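Local structure of D-xylonate dehydratase (Caulobacter crescentus, 5OYN) at residues 16-21 with 53-58; 22-27 with 125-130; 414-419 with 451-456; 426-431 with 528-533. The protein catalyses the dehydration of D-xylonate, and with similar efficiency that of D-gluconate, to the 2-dehydro-3-deoxy sugar acid, using a [2Fe-2S] cluster and magnesium. All blocks are in the same frame, centred on the assembly; numbering follows the deposited sequence.

Contact 1: 16-21 with 53-58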
loop_
_atom_site.group_PDB
_atom_site.type_symbol
_atom_site.label_atom_id
_atom_site.label_comp_id
_atom_site.label_asym_id
_atom_site.label_seq_id
_atom_site.Cartn_x
_atom_site.Cartn_y
_atom_site.Cartn_z
ATOM N N ARG A 16 -31.043 9.784 -8.940
ATOM C CA ARG A 16 -30.695 10.926 -9.774
ATOM C C ARG A 16 -29.837 10.426 -10.932
ATOM O O ARG A 16 -29.138 9.414 -10.815
ATOM C CB ARG A 16 -29.974 12.003 -8.942
ATOM C CG ARG A 16 -29.444 13.187 -9.736
ATOM C CD ARG A 16 -28.620 14.166 -8.859
ATOM N NE ARG A 16 -29.364 14.701 -7.713
ATOM C CZ ARG A 16 -30.164 15.769 -7.771
ATOM N NH1 ARG A 16 -30.327 16.411 -8.926
ATOM N NH2 ARG A 16 -30.809 16.194 -6.681
ATOM N N ARG A 17 -29.925 11.106 -12.068
ATOM C CA ARG A 17 -29.066 10.776 -13.200
ATOM C C ARG A 17 -27.840 11.672 -13.083
ATOM O O ARG A 17 -27.880 12.858 -13.432
ATOM C CB ARG A 17 -29.781 10.951 -14.536
ATOM C CG ARG A 17 -28.822 11.152 -15.723
ATOM C CD ARG A 17 -29.418 10.733 -17.050
ATOM N NE ARG A 17 -29.383 9.284 -17.209
ATOM C CZ ARG A 17 -28.834 8.671 -18.254
ATOM N NH1 ARG A 17 -28.280 9.389 -19.226
ATOM N NH2 ARG A 17 -28.841 7.344 -18.331
ATOM N N PHE A 18 -26.757 11.102 -12.560
ATOM C CA PHE A 18 -25.519 11.836 -12.394
ATOM C C PHE A 18 -24.811 11.999 -13.739
ATOM O O PHE A 18 -25.023 11.227 -14.675
ATOM C CB PHE A 18 -24.635 11.107 -11.399
ATOM C CG PHE A 18 -25.250 10.945 -10.041
ATOM C CD1 PHE A 18 -25.244 11.992 -9.135
ATOM C CD2 PHE A 18 -25.801 9.736 -9.654
ATOM C CE1 PHE A 18 -25.792 11.842 -7.872
ATOM C CE2 PHE A 18 -26.351 9.578 -8.391
ATOM C CZ PHE A 18 -26.353 10.640 -7.500
ATOM N N ARG A 19 -23.961 13.023 -13.840
ATOM C CA ARG A 19 -23.246 13.228 -15.099
ATOM C C ARG A 19 -22.397 12.020 -15.469
ATOM O O ARG A 19 -22.097 11.809 -16.652
ATOM C CB ARG A 19 -22.366 14.468 -15.019
ATOM C CG ARG A 19 -21.824 14.686 -13.650
ATOM C CD ARG A 19 -21.154 16.020 -13.552
ATOM N NE ARG A 19 -19.791 16.003 -14.066
ATOM C CZ ARG A 19 -19.423 16.588 -15.195
ATOM N NH1 ARG A 19 -20.337 17.215 -15.935
ATOM N NH2 ARG A 19 -18.153 16.548 -15.584
ATOM N N SER A 20 -21.977 11.229 -14.474
ATOM C CA SER A 20 -21.296 9.974 -14.771
ATOM C C SER A 20 -22.104 9.147 -15.762
ATOM O O SER A 20 -21.546 8.593 -16.715
ATOM C CB SER A 20 -21.042 9.186 -13.483
ATOM O OG SER A 20 -22.128 9.264 -12.575
ATOM N N ARG A 21 -23.429 9.093 -15.578
ATOM C CA ARG A 21 -24.285 8.307 -16.461
ATOM C C ARG A 21 -24.157 8.713 -17.921
ATOM O O ARG A 21 -24.473 7.910 -18.796
ATOM C CB ARG A 21 -25.746 8.408 -16.025
ATOM C CG ARG A 21 -26.010 7.924 -14.597
ATOM C CD ARG A 21 -25.731 6.422 -14.450
ATOM N NE ARG A 21 -24.621 6.136 -13.528
ATOM C CZ ARG A 21 -24.133 4.917 -13.288
ATOM N NH1 ARG A 21 -24.665 3.861 -13.892
ATOM N NH2 ARG A 21 -23.130 4.748 -12.427
ATOM N N GLY A 53 -25.810 3.201 -11.226
ATOM C CA GLY A 53 -26.288 4.532 -10.937
ATOM C C GLY A 53 -25.821 5.131 -9.632
ATOM O O GLY A 53 -26.339 6.185 -9.241
ATOM N N LYS A 54 -24.877 4.502 -8.932
ATOM C CA LYS A 54 -24.240 5.176 -7.812
ATOM C C LYS A 54 -23.371 6.323 -8.336
ATOM O O LYS A 54 -22.932 6.300 -9.493
ATOM C CB LYS A 54 -23.384 4.203 -7.004
ATOM C CG LYS A 54 -24.095 2.977 -6.461
ATOM C CD LYS A 54 -23.192 2.262 -5.439
ATOM C CE LYS A 54 -23.726 0.910 -4.999
ATOM N NZ LYS A 54 -23.113 -0.245 -5.755
ATOM N N PRO A 55 -23.120 7.347 -7.519
ATOM C CA PRO A 55 -22.269 8.448 -7.989
ATOM C C PRO A 55 -20.786 8.111 -7.894
ATOM O O PRO A 55 -20.315 7.502 -6.928
ATOM C CB PRO A 55 -22.640 9.612 -7.065
ATOM C CG PRO A 55 -23.103 8.953 -5.807
ATOM C CD PRO A 55 -23.623 7.574 -6.151
ATOM N N ILE A 56 -20.056 8.495 -8.935
ATOM C CA ILE A 56 -18.603 8.390 -8.941
ATOM C C ILE A 56 -18.071 9.538 -8.096
ATOM O O ILE A 56 -18.218 10.705 -8.470
ATOM C CB ILE A 56 -18.033 8.451 -10.361
ATOM C CG1 ILE A 56 -18.722 7.439 -11.282
ATOM C CG2 ILE A 56 -16.547 8.219 -10.315
ATOM C CD1 ILE A 56 -18.907 6.045 -10.683
ATOM N N ILE A 57 -17.454 9.214 -6.962
ATOM C CA ILE A 57 -16.869 10.209 -6.071
ATOM C C ILE A 57 -15.377 10.314 -6.368
ATOM O O ILE A 57 -14.613 9.394 -6.080
ATOM C CB ILE A 57 -17.109 9.866 -4.596
ATOM C CG1 ILE A 57 -18.574 9.482 -4.368
ATOM C CG2 ILE A 57 -16.698 11.053 -3.725
ATOM C CD1 ILE A 57 -19.505 10.674 -4.323
ATOM N N GLY A 58 -14.943 11.431 -6.939
ATOM C CA GLY A 58 -13.524 11.679 -7.047
ATOM C C GLY A 58 -12.914 11.985 -5.692
ATOM O O GLY A 58 -13.565 12.526 -4.795
#

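Contact 2: 22-27 with 125-130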
loop_
_atom_site.group_PDB
_atom_site.type_symbol
_atom_site.label_atom_id
_atom_site.label_comp_id
_atom_site.label_asym_id
_atom_site.label_seq_id
_atom_site.Cartn_x
_atom_site.Cartn_y
_atom_site.Cartn_z
ATOM N N ASP A 22 -23.684 9.922 -18.219
ATOM C CA ASP A 22 -23.496 10.254 -19.625
ATOM C C ASP A 22 -22.322 9.504 -20.248
ATOM O O ASP A 22 -22.219 9.443 -21.480
ATOM C CB ASP A 22 -23.312 11.754 -19.809
ATOM C CG ASP A 22 -23.349 12.158 -21.278
ATOM O OD1 ASP A 22 -24.437 12.071 -21.903
ATOM O OD2 ASP A 22 -22.281 12.532 -21.814
ATOM N N TRP A 23 -21.432 8.938 -19.434
ATOM C CA TRP A 23 -20.376 8.069 -19.939
ATOM C C TRP A 23 -20.818 6.612 -19.938
ATOM O O TRP A 23 -20.634 5.899 -20.930
ATOM C CB TRP A 23 -19.111 8.201 -19.091
ATOM C CG TRP A 23 -18.205 9.356 -19.373
ATOM C CD1 TRP A 23 -17.007 9.310 -20.020
ATOM C CD2 TRP A 23 -18.380 10.710 -18.948
ATOM N NE1 TRP A 23 -16.439 10.558 -20.055
ATOM C CE2 TRP A 23 -17.262 11.437 -19.404
ATOM C CE3 TRP A 23 -19.379 11.383 -18.238
ATOM C CZ2 TRP A 23 -17.115 12.804 -19.177
ATOM C CZ3 TRP A 23 -19.228 12.754 -18.011
ATOM C CH2 TRP A 23 -18.105 13.443 -18.477
ATOM N N PHE A 24 -21.417 6.170 -18.833
ATOM C CA PHE A 24 -21.623 4.758 -18.552
ATOM C C PHE A 24 -23.012 4.257 -18.923
ATOM O O PHE A 24 -23.228 3.038 -18.934
ATOM C CB PHE A 24 -21.354 4.485 -17.066
ATOM C CG PHE A 24 -19.938 4.790 -16.637
ATOM C CD1 PHE A 24 -18.884 4.690 -17.541
ATOM C CD2 PHE A 24 -19.663 5.176 -15.330
ATOM C CE1 PHE A 24 -17.589 4.971 -17.149
ATOM C CE2 PHE A 24 -18.363 5.462 -14.930
ATOM C CZ PHE A 24 -17.327 5.360 -15.839
ATOM N N ASP A 25 -23.951 5.150 -19.225
ATOM C CA ASP A 25 -25.281 4.750 -19.675
ATOM C C ASP A 25 -25.821 5.798 -20.649
ATOM O O ASP A 25 -26.931 6.313 -20.500
ATOM C CB ASP A 25 -26.216 4.535 -18.485
ATOM C CG ASP A 25 -27.573 4.005 -18.901
ATOM O OD1 ASP A 25 -27.626 2.975 -19.611
ATOM O OD2 ASP A 25 -28.589 4.623 -18.518
ATOM N N ASN A 26 -25.026 6.122 -21.664
ATOM C CA ASN A 26 -25.411 7.156 -22.620
ATOM C C ASN A 26 -26.541 6.648 -23.509
ATOM O O ASN A 26 -26.419 5.566 -24.104
ATOM C CB ASN A 26 -24.218 7.580 -23.473
ATOM C CG ASN A 26 -24.518 8.791 -24.328
ATOM O OD1 ASN A 26 -24.563 8.699 -25.552
ATOM N ND2 ASN A 26 -24.728 9.934 -23.686
ATOM N N PRO A 27 -27.654 7.398 -23.627
ATOM C CA PRO A 27 -28.796 6.932 -24.433
ATOM C C PRO A 27 -28.476 6.796 -25.914
ATOM O O PRO A 27 -28.728 5.747 -26.519
ATOM C CB PRO A 27 -29.859 8.011 -24.191
ATOM C CG PRO A 27 -29.094 9.214 -23.693
ATOM C CD PRO A 27 -27.909 8.692 -22.965
ATOM N N GLY A 125 -13.758 16.903 -17.107
ATOM C CA GLY A 125 -13.469 16.026 -18.229
ATOM C C GLY A 125 -13.686 14.539 -18.033
ATOM O O GLY A 125 -13.604 13.791 -19.014
ATOM N N TYR A 126 -13.969 14.079 -16.820
ATOM C CA TYR A 126 -14.132 12.661 -16.534
ATOM C C TYR A 126 -15.482 12.428 -15.876
ATOM O O TYR A 126 -16.116 13.374 -15.401
ATOM C CB TYR A 126 -13.003 12.154 -15.623
ATOM C CG TYR A 126 -11.648 12.157 -16.285
ATOM C CD1 TYR A 126 -10.794 13.250 -16.155
ATOM C CD2 TYR A 126 -11.225 11.078 -17.050
ATOM C CE1 TYR A 126 -9.547 13.260 -16.765
ATOM C CE2 TYR A 126 -9.989 11.074 -17.659
ATOM C CZ TYR A 126 -9.150 12.163 -17.515
ATOM O OH TYR A 126 -7.915 12.162 -18.129
ATOM N N PRO A 127 -15.965 11.181 -15.843
ATOM C CA PRO A 127 -17.303 10.947 -15.276
ATOM C C PRO A 127 -17.319 11.065 -13.762
ATOM O O PRO A 127 -17.541 10.077 -13.053
ATOM C CB PRO A 127 -17.636 9.521 -15.732
ATOM C CG PRO A 127 -16.330 8.878 -15.885
ATOM C CD PRO A 127 -15.390 9.944 -16.391
ATOM N N ILE A 128 -17.088 12.277 -13.261
ATOM C CA ILE A 128 -16.973 12.548 -11.834
ATOM C C ILE A 128 -18.201 13.330 -11.392
ATOM O O ILE A 128 -18.577 14.321 -12.032
ATOM C CB ILE A 128 -15.676 13.314 -11.523
ATOM C CG1 ILE A 128 -14.470 12.412 -11.795
ATOM C CG2 ILE A 128 -15.668 13.826 -10.083
ATOM C CD1 ILE A 128 -13.192 13.180 -12.040
ATOM N N ASP A 129 -18.832 12.879 -10.307
ATOM C CA ASP A 129 -20.051 13.496 -9.804
ATOM C C ASP A 129 -19.781 14.452 -8.652
ATOM O O ASP A 129 -20.102 15.639 -8.741
ATOM C CB ASP A 129 -21.036 12.420 -9.365
ATOM C CG ASP A 129 -21.509 11.600 -10.520
ATOM O OD1 ASP A 129 -21.697 12.205 -11.609
ATOM O OD2 ASP A 129 -21.679 10.364 -10.348
ATOM N N ALA A 130 -19.237 13.947 -7.555
ATOM C CA ALA A 130 -18.831 14.759 -6.426
ATOM C C ALA A 130 -17.334 14.573 -6.219
ATOM O O ALA A 130 -16.704 13.711 -6.841
ATOM C CB ALA A 130 -19.616 14.380 -5.165
#

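Contact 3: 414-419 with 451-456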
loop_
_atom_site.group_PDB
_atom_site.type_symbol
_atom_site.label_atom_id
_atom_site.label_comp_id
_atom_site.label_asym_id
_atom_site.label_seq_id
_atom_site.Cartn_x
_atom_site.Cartn_y
_atom_site.Cartn_z
ATOM N N ARG A 414 5.815 47.917 19.999
ATOM C CA ARG A 414 4.805 48.916 20.324
ATOM C C ARG A 414 5.428 50.118 21.028
ATOM O O ARG A 414 5.278 51.258 20.575
ATOM C CB ARG A 414 3.708 48.289 21.181
ATOM C CG ARG A 414 2.503 49.190 21.381
ATOM C CD ARG A 414 1.325 48.444 21.983
ATOM N NE ARG A 414 0.901 47.328 21.138
ATOM C CZ ARG A 414 0.098 47.437 20.079
ATOM N NH1 ARG A 414 -0.393 48.624 19.715
ATOM N NH2 ARG A 414 -0.215 46.349 19.380
ATOM N N LYS A 415 6.155 49.876 22.124
ATOM C CA LYS A 415 6.797 50.960 22.868
ATOM C C LYS A 415 7.722 51.799 21.994
ATOM O O LYS A 415 7.831 53.008 22.198
ATOM C CB LYS A 415 7.588 50.395 24.049
ATOM C CG LYS A 415 6.776 50.244 25.327
ATOM C CD LYS A 415 7.603 49.614 26.443
ATOM C CE LYS A 415 6.820 48.512 27.157
ATOM N NZ LYS A 415 7.704 47.399 27.635
ATOM N N ARG A 416 8.389 51.189 21.021
ATOM C CA ARG A 416 9.395 51.918 20.260
ATOM C C ARG A 416 8.778 52.849 19.218
ATOM O O ARG A 416 9.258 53.975 19.034
ATOM C CB ARG A 416 10.362 50.935 19.589
ATOM C CG ARG A 416 11.580 51.607 18.961
ATOM C CD ARG A 416 12.511 50.623 18.265
ATOM N NE ARG A 416 12.696 49.392 19.025
ATOM C CZ ARG A 416 13.559 49.266 20.027
ATOM N NH1 ARG A 416 14.316 50.302 20.384
ATOM N NH2 ARG A 416 13.667 48.106 20.672
ATOM N N TYR A 417 7.729 52.413 18.526
ATOM C CA TYR A 417 7.219 53.178 17.392
ATOM C C TYR A 417 5.806 53.700 17.578
ATOM O O TYR A 417 5.527 54.847 17.218
ATOM C CB TYR A 417 7.264 52.334 16.112
ATOM C CG TYR A 417 8.605 51.699 15.836
ATOM C CD1 TYR A 417 9.625 52.417 15.216
ATOM C CD2 TYR A 417 8.849 50.371 16.187
ATOM C CE1 TYR A 417 10.856 51.831 14.960
ATOM C CE2 TYR A 417 10.073 49.775 15.933
ATOM C CZ TYR A 417 11.070 50.506 15.320
ATOM O OH TYR A 417 12.282 49.908 15.078
ATOM N N LEU A 418 4.895 52.892 18.108
ATOM C CA LEU A 418 3.497 53.282 18.184
ATOM C C LEU A 418 3.137 53.938 19.509
ATOM O O LEU A 418 1.950 54.000 19.849
ATOM C CB LEU A 418 2.599 52.070 17.946
ATOM C CG LEU A 418 3.126 50.994 17.000
ATOM C CD1 LEU A 418 2.171 49.811 16.976
ATOM C CD2 LEU A 418 3.355 51.538 15.590
ATOM N N SER A 419 4.124 54.436 20.261
ATOM C CA SER A 419 3.861 54.882 21.626
ATOM C C SER A 419 4.288 56.330 21.908
ATOM O O SER A 419 4.462 56.693 23.079
ATOM C CB SER A 419 4.535 53.927 22.616
ATOM O OG SER A 419 3.656 52.880 22.985
ATOM N N ILE A 451 22.288 51.916 9.461
ATOM C CA ILE A 451 20.938 51.544 9.866
ATOM C C ILE A 451 20.820 51.697 11.377
ATOM O O ILE A 451 21.769 51.414 12.119
ATOM C CB ILE A 451 20.621 50.105 9.406
ATOM C CG1 ILE A 451 20.960 49.938 7.917
ATOM C CG2 ILE A 451 19.165 49.757 9.666
ATOM C CD1 ILE A 451 20.305 48.734 7.248
ATOM N N ASP A 452 19.669 52.173 11.839
ATOM C CA ASP A 452 19.431 52.295 13.275
ATOM C C ASP A 452 17.945 52.091 13.536
ATOM O O ASP A 452 17.168 51.804 12.620
ATOM C CB ASP A 452 19.934 53.639 13.824
ATOM C CG ASP A 452 19.347 54.862 13.088
ATOM O OD1 ASP A 452 18.231 54.784 12.511
ATOM O OD2 ASP A 452 20.016 55.924 13.099
ATOM N N GLU A 453 17.548 52.288 14.794
ATOM C CA GLU A 453 16.214 51.922 15.254
ATOM C C GLU A 453 15.084 52.640 14.521
ATOM O O GLU A 453 13.933 52.206 14.620
ATOM C CB GLU A 453 16.124 52.191 16.748
ATOM C CG GLU A 453 17.497 52.241 17.380
ATOM C CD GLU A 453 17.450 52.684 18.820
ATOM O OE1 GLU A 453 18.336 52.261 19.603
ATOM O OE2 GLU A 453 16.516 53.445 19.165
ATOM N N ARG A 454 15.363 53.716 13.787
ATOM C CA ARG A 454 14.299 54.480 13.144
ATOM C C ARG A 454 14.253 54.262 11.633
ATOM O O ARG A 454 13.722 55.107 10.904
ATOM C CB ARG A 454 14.429 55.969 13.473
ATOM C CG ARG A 454 14.888 56.270 14.903
ATOM C CD ARG A 454 13.849 55.898 15.951
ATOM N NE ARG A 454 12.480 56.181 15.515
ATOM C CZ ARG A 454 11.402 56.006 16.280
ATOM N NH1 ARG A 454 11.535 55.558 17.529
ATOM N NH2 ARG A 454 10.191 56.276 15.800
ATOM N N CYS A 455 14.773 53.137 11.151
ATOM C CA CYS A 455 14.663 52.768 9.746
ATOM C C CYS A 455 13.484 51.822 9.536
ATOM O O CYS A 455 12.908 51.281 10.482
ATOM C CB CYS A 455 15.965 52.131 9.252
ATOM S SG CYS A 455 17.447 53.058 9.757
ATOM N N ILE A 456 13.110 51.646 8.270
ATOM C CA ILE A 456 12.089 50.682 7.872
ATOM C C ILE A 456 12.617 49.907 6.666
ATOM O O ILE A 456 12.958 50.503 5.636
ATOM C CB ILE A 456 10.736 51.355 7.561
ATOM C CG1 ILE A 456 9.773 50.356 6.920
ATOM C CG2 ILE A 456 10.912 52.594 6.674
ATOM C CD1 ILE A 456 8.343 50.807 6.938
#

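Contact 4: 426-431 with 528-533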
loop_
_atom_site.group_PDB
_atom_site.type_symbol
_atom_site.label_atom_id
_atom_site.label_comp_id
_atom_site.label_asym_id
_atom_site.label_seq_id
_atom_site.Cartn_x
_atom_site.Cartn_y
_atom_site.Cartn_z
ATOM N N VAL A 426 1.328 56.380 15.085
ATOM C CA VAL A 426 1.942 57.140 14.009
ATOM C C VAL A 426 3.420 57.238 14.318
ATOM O O VAL A 426 3.814 57.423 15.476
ATOM C CB VAL A 426 1.320 58.544 13.876
ATOM C CG1 VAL A 426 0.066 58.494 13.098
ATOM C CG2 VAL A 426 0.953 59.005 15.210
ATOM N N PHE A 427 4.231 57.088 13.284
ATOM C CA PHE A 427 5.675 57.168 13.409
ATOM C C PHE A 427 6.205 57.373 12.006
ATOM O O PHE A 427 5.525 57.080 11.015
ATOM C CB PHE A 427 6.291 55.909 14.063
ATOM C CG PHE A 427 6.265 54.660 13.182
ATOM C CD1 PHE A 427 5.122 53.876 13.082
ATOM C CD2 PHE A 427 7.392 54.265 12.468
ATOM C CE1 PHE A 427 5.100 52.743 12.286
ATOM C CE2 PHE A 427 7.369 53.121 11.658
ATOM C CZ PHE A 427 6.223 52.367 11.570
ATOM N N GLU A 428 7.416 57.898 11.938
ATOM C CA GLU A 428 8.106 58.089 10.677
ATOM C C GLU A 428 9.420 57.334 10.736
ATOM O O GLU A 428 10.072 57.295 11.787
ATOM C CB GLU A 428 8.333 59.581 10.400
ATOM C CG GLU A 428 7.034 60.394 10.408
ATOM C CD GLU A 428 7.230 61.857 10.026
ATOM O OE1 GLU A 428 8.160 62.495 10.576
ATOM O OE2 GLU A 428 6.448 62.358 9.179
ATOM N N ALA A 429 9.797 56.718 9.614
ATOM C CA ALA A 429 11.035 55.956 9.546
ATOM C C ALA A 429 11.731 56.205 8.214
ATOM O O ALA A 429 11.145 56.731 7.260
ATOM C CB ALA A 429 10.788 54.459 9.754
ATOM N N ARG A 430 12.998 55.804 8.166
ATOM C CA ARG A 430 13.865 56.020 7.016
ATOM C C ARG A 430 13.951 54.735 6.202
ATOM O O ARG A 430 14.371 53.694 6.721
ATOM C CB ARG A 430 15.253 56.458 7.478
ATOM C CG ARG A 430 16.244 56.649 6.354
ATOM C CD ARG A 430 17.408 57.437 6.852
ATOM N NE ARG A 430 18.331 56.615 7.619
ATOM C CZ ARG A 430 19.303 55.905 7.057
ATOM N NH1 ARG A 430 19.452 55.928 5.727
ATOM N NH2 ARG A 430 20.119 55.177 7.821
ATOM N N ALA A 431 13.584 54.811 4.927
ATOM C CA ALA A 431 13.503 53.614 4.104
ATOM C C ALA A 431 14.892 53.060 3.786
ATOM O O ALA A 431 15.801 53.804 3.414
ATOM C CB ALA A 431 12.745 53.919 2.814
ATOM N N THR A 528 11.726 59.152 3.638
ATOM C CA THR A 528 11.035 59.059 4.912
ATOM C C THR A 528 9.619 58.567 4.661
ATOM O O THR A 528 8.909 59.106 3.804
ATOM C CB THR A 528 11.056 60.405 5.648
ATOM O OG1 THR A 528 12.322 60.549 6.307
ATOM C CG2 THR A 528 9.943 60.501 6.697
ATOM N N ILE A 529 9.238 57.507 5.378
ATOM C CA ILE A 529 7.913 56.903 5.281
ATOM C C ILE A 529 7.163 57.200 6.572
ATOM O O ILE A 529 7.731 57.111 7.670
ATOM C CB ILE A 529 8.000 55.385 5.021
ATOM C CG1 ILE A 529 8.696 55.121 3.682
ATOM C CG2 ILE A 529 6.612 54.759 5.047
ATOM C CD1 ILE A 529 8.278 53.834 2.984
ATOM N N ARG A 530 5.893 57.569 6.436
ATOM C CA ARG A 530 5.057 57.966 7.562
ATOM C C ARG A 530 3.883 57.005 7.654
ATOM O O ARG A 530 3.054 56.936 6.735
ATOM C CB ARG A 530 4.574 59.411 7.409
ATOM C CG ARG A 530 3.295 59.742 8.168
ATOM C CD ARG A 530 3.227 61.213 8.528
ATOM N NE ARG A 530 2.019 61.528 9.287
ATOM C CZ ARG A 530 2.001 62.207 10.440
ATOM N NH1 ARG A 530 3.135 62.650 10.990
ATOM N NH2 ARG A 530 0.840 62.441 11.052
ATOM N N ILE A 531 3.818 56.263 8.758
ATOM C CA ILE A 531 2.793 55.249 8.973
ATOM C C ILE A 531 1.798 55.798 9.982
ATOM O O ILE A 531 2.186 56.240 11.072
ATOM C CB ILE A 531 3.393 53.911 9.467
ATOM C CG1 ILE A 531 4.562 53.443 8.588
ATOM C CG2 ILE A 531 2.326 52.816 9.528
ATOM C CD1 ILE A 531 4.158 52.948 7.214
ATOM N N ASP A 532 0.520 55.756 9.626
ATOM C CA ASP A 532 -0.561 56.159 10.521
ATOM C C ASP A 532 -1.512 54.976 10.615
ATOM O O ASP A 532 -2.289 54.728 9.685
ATOM C CB ASP A 532 -1.275 57.423 10.020
ATOM C CG ASP A 532 -2.253 58.018 11.057
ATOM O OD1 ASP A 532 -2.700 57.278 11.969
ATOM O OD2 ASP A 532 -2.550 59.237 10.970
ATOM N N LEU A 533 -1.456 54.256 11.739
ATOM C CA LEU A 533 -2.334 53.106 11.929
ATOM C C LEU A 533 -3.725 53.516 12.386
ATOM O O LEU A 533 -4.663 52.717 12.249
ATOM C CB LEU A 533 -1.729 52.111 12.935
ATOM C CG LEU A 533 -0.304 51.605 12.649
ATOM C CD1 LEU A 533 0.179 50.676 13.732
ATOM C CD2 LEU A 533 -0.202 50.941 11.272
#

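Contact 1: 16-21 with 53-58
F18 and P55 carry the apolar part of this contact. Their side chains run side by side, and P55 CB sits above the middle of the F18 ring, 3.8 Å from its centroid and 7° off the ring normal, which meets the criteria of a CH-pi interaction. R16 CB lies over the opposite face, displaced toward the rim, while at the edge F18 CE2 comes within 3.5 Å of G53 O, near the ring plane. S20 CB adds a further touch on I56 CG1 at 3.6 Å. The hydroxyl of S20 is hydrogen-bonded to D129, whose OD2 also accepts from I56 N, so a single carboxylate oxygen ties both segments.

The polar part belongs to R21. Bends at chi2 and chi3 (-65° and 116°) fold its guanidinium back across G53, leaving G53 CA 3.2 Å from the plane of the group. From there R21 NH2 gives a weak hydrogen bond to K54 O at 3.3 Å. G53 has a positive phi just after helix 47-51, and a side chain on it would run into the preceding carbonyl oxygen.

The loop before helix 21-24 thus packs on the entrance to strand 56-61, an inner strand of the parallel sheet between 90-95 and 130-135, while Y259 of helix 241-259 meets F18 edge-to-face and touches P55.

Contact 2: 22-27 with 125-130
W23 lays one face of its indole on P127, the centre of an inverse gamma turn in which I128 N bonds to Y126 O. The turn follows helix 109-125 and leads toward strand 130-135; W23 belongs to the short helix 21-24. Followed outward, W23 CB first meets P127 CB at 3.9 Å. CG is turned anti to the carbonyl carbon, chi1 -82°, which carries the indole across the proline at about a right angle. At the ring fusion, CD2 approaches P127 CB to 3.5 Å. On the pyrrole side P127 CD stands 3.8 Å from the centroid of the five-membered ring, 8° off its normal, which identifies a CH-pi contact. On the benzene side CE3 lies against P127 CA at 3.6 Å. At the far rim CZ2 meets G125 O and CH2 meets Y126 O, each 3.7 Å away, without any hydrogen bond.

The indole N-H is used across the subunit boundary: W23 NE1 is hydrogen-bonded to C103 O of the third subunit, whose R105 makes a cation-pi contact with the indole. Y126 OH is hydrogen-bonded to the backbone N of F100 of that subunit, a residue that lines the [2Fe-2S] pocket; the Y126 side chain is about 9 Å from a bound cluster. F24 completes the apolar grip on the proline, its CZ resting 3.7 Å from P127 CG.

Contact 3: 414-419 with 451-456
The hydroxyl of Y417 donates to E453 O at 2.9 Å, and it does so in the plane of that carbonyl. A second bond joins the same two segments in the reverse sense: R454 NH1 gives to R416 O at 3.2 Å, with an N-H...O angle of 147°, although the donor stands 36° out of the carbonyl plane and so misses the lone pairs. CB of R454 points away from the helix; bends at chi2 and chi3 bring its guanidinium back. One face of that group then covers Y417 CD1, 3.9 Å from R454 NH2, with ring and guanidinium planes 53° apart.

These bonds join the last turn of helix 411-417 to a type I beta turn, D452 to C455, that leads into strand 455-460. The turn is closed by C455 N to D452 O at 3.1 Å and braced by D452 N giving to C455 SG at 3.2 Å. A phenylalanine in place of Y417 would probably leave E453 O without this donor, with the R454 NH1 to R416 O bond as the remaining hydrogen bond between the two segments. R416 uses its chain twice: CG lies over the middle of the Y417 ring, and NH1 approaches E453 OE2 at 4.0 Å, beyond salt-bridge range. The Y417 ring also meets those of F413 and F427.

Contact 4: 426-431 with 528-533
Two antiparallel neighbours of a mixed sheet, strands 426-435 and 528-532, are zipped together here, F427 pairing with I531 and A429 with I529 as hydrogen-bonded pairs. I531 N gives to F427 O (2.9 Å) and I529 N to A429 O (2.8 Å). Each pair is completed by the reciprocal bond, F427 N to I531 O (3.1 Å) and A429 N to I529 O (2.9 Å). The segment axes approach to 4.6 Å with directions 152° apart.

F427, A429, I529 and I531 share one face of the sheet. F427 holds CG between its backbone N and carbonyl carbon (chi1 71°), and its ring leans on I531, CE1 to CB 3.5 Å. An alanine at F427 would probably open a gap beside I531 and leave Y417, which the ring also meets, without this neighbour.

V426, E428, R530 and D532 occupy the other face. E428 OE2 lies at the edge of the R530 guanidinium, in its plane, but 3.8 Å from NH1 makes this a long salt bridge; the carboxylate plane is turned 85° to it. Strand 455-460 flanks 426-435 on the other side in parallel, so 426-435 is an inner strand where the mixed sheet of the C-terminal family region changes from parallel to antiparallel pairing.

Overall arrangement
From the N terminus, contact 1 brings the opening loop back to the start of the first sheet strand after 31 intervening residues. Contact 2 starts directly after that loop, at 22-27 on and beyond helix 21-24, and closes only at 125-130, so the two cross; the R17 NH2 to D25 OD2 salt bridge links them further. Together they bind the N-terminal arm to the parallel sheet and, through contact 2, to a neighbouring subunit. Much later, contacts 3 and 4 also cross, their segments alternating from 414 to 533. Backbone bonds of R430 with R454 and I456 place strands 455-460 and 426-435 side by side. The two pairs lie on opposite sides of the chain's centre, nearest atoms about 44 Å apart.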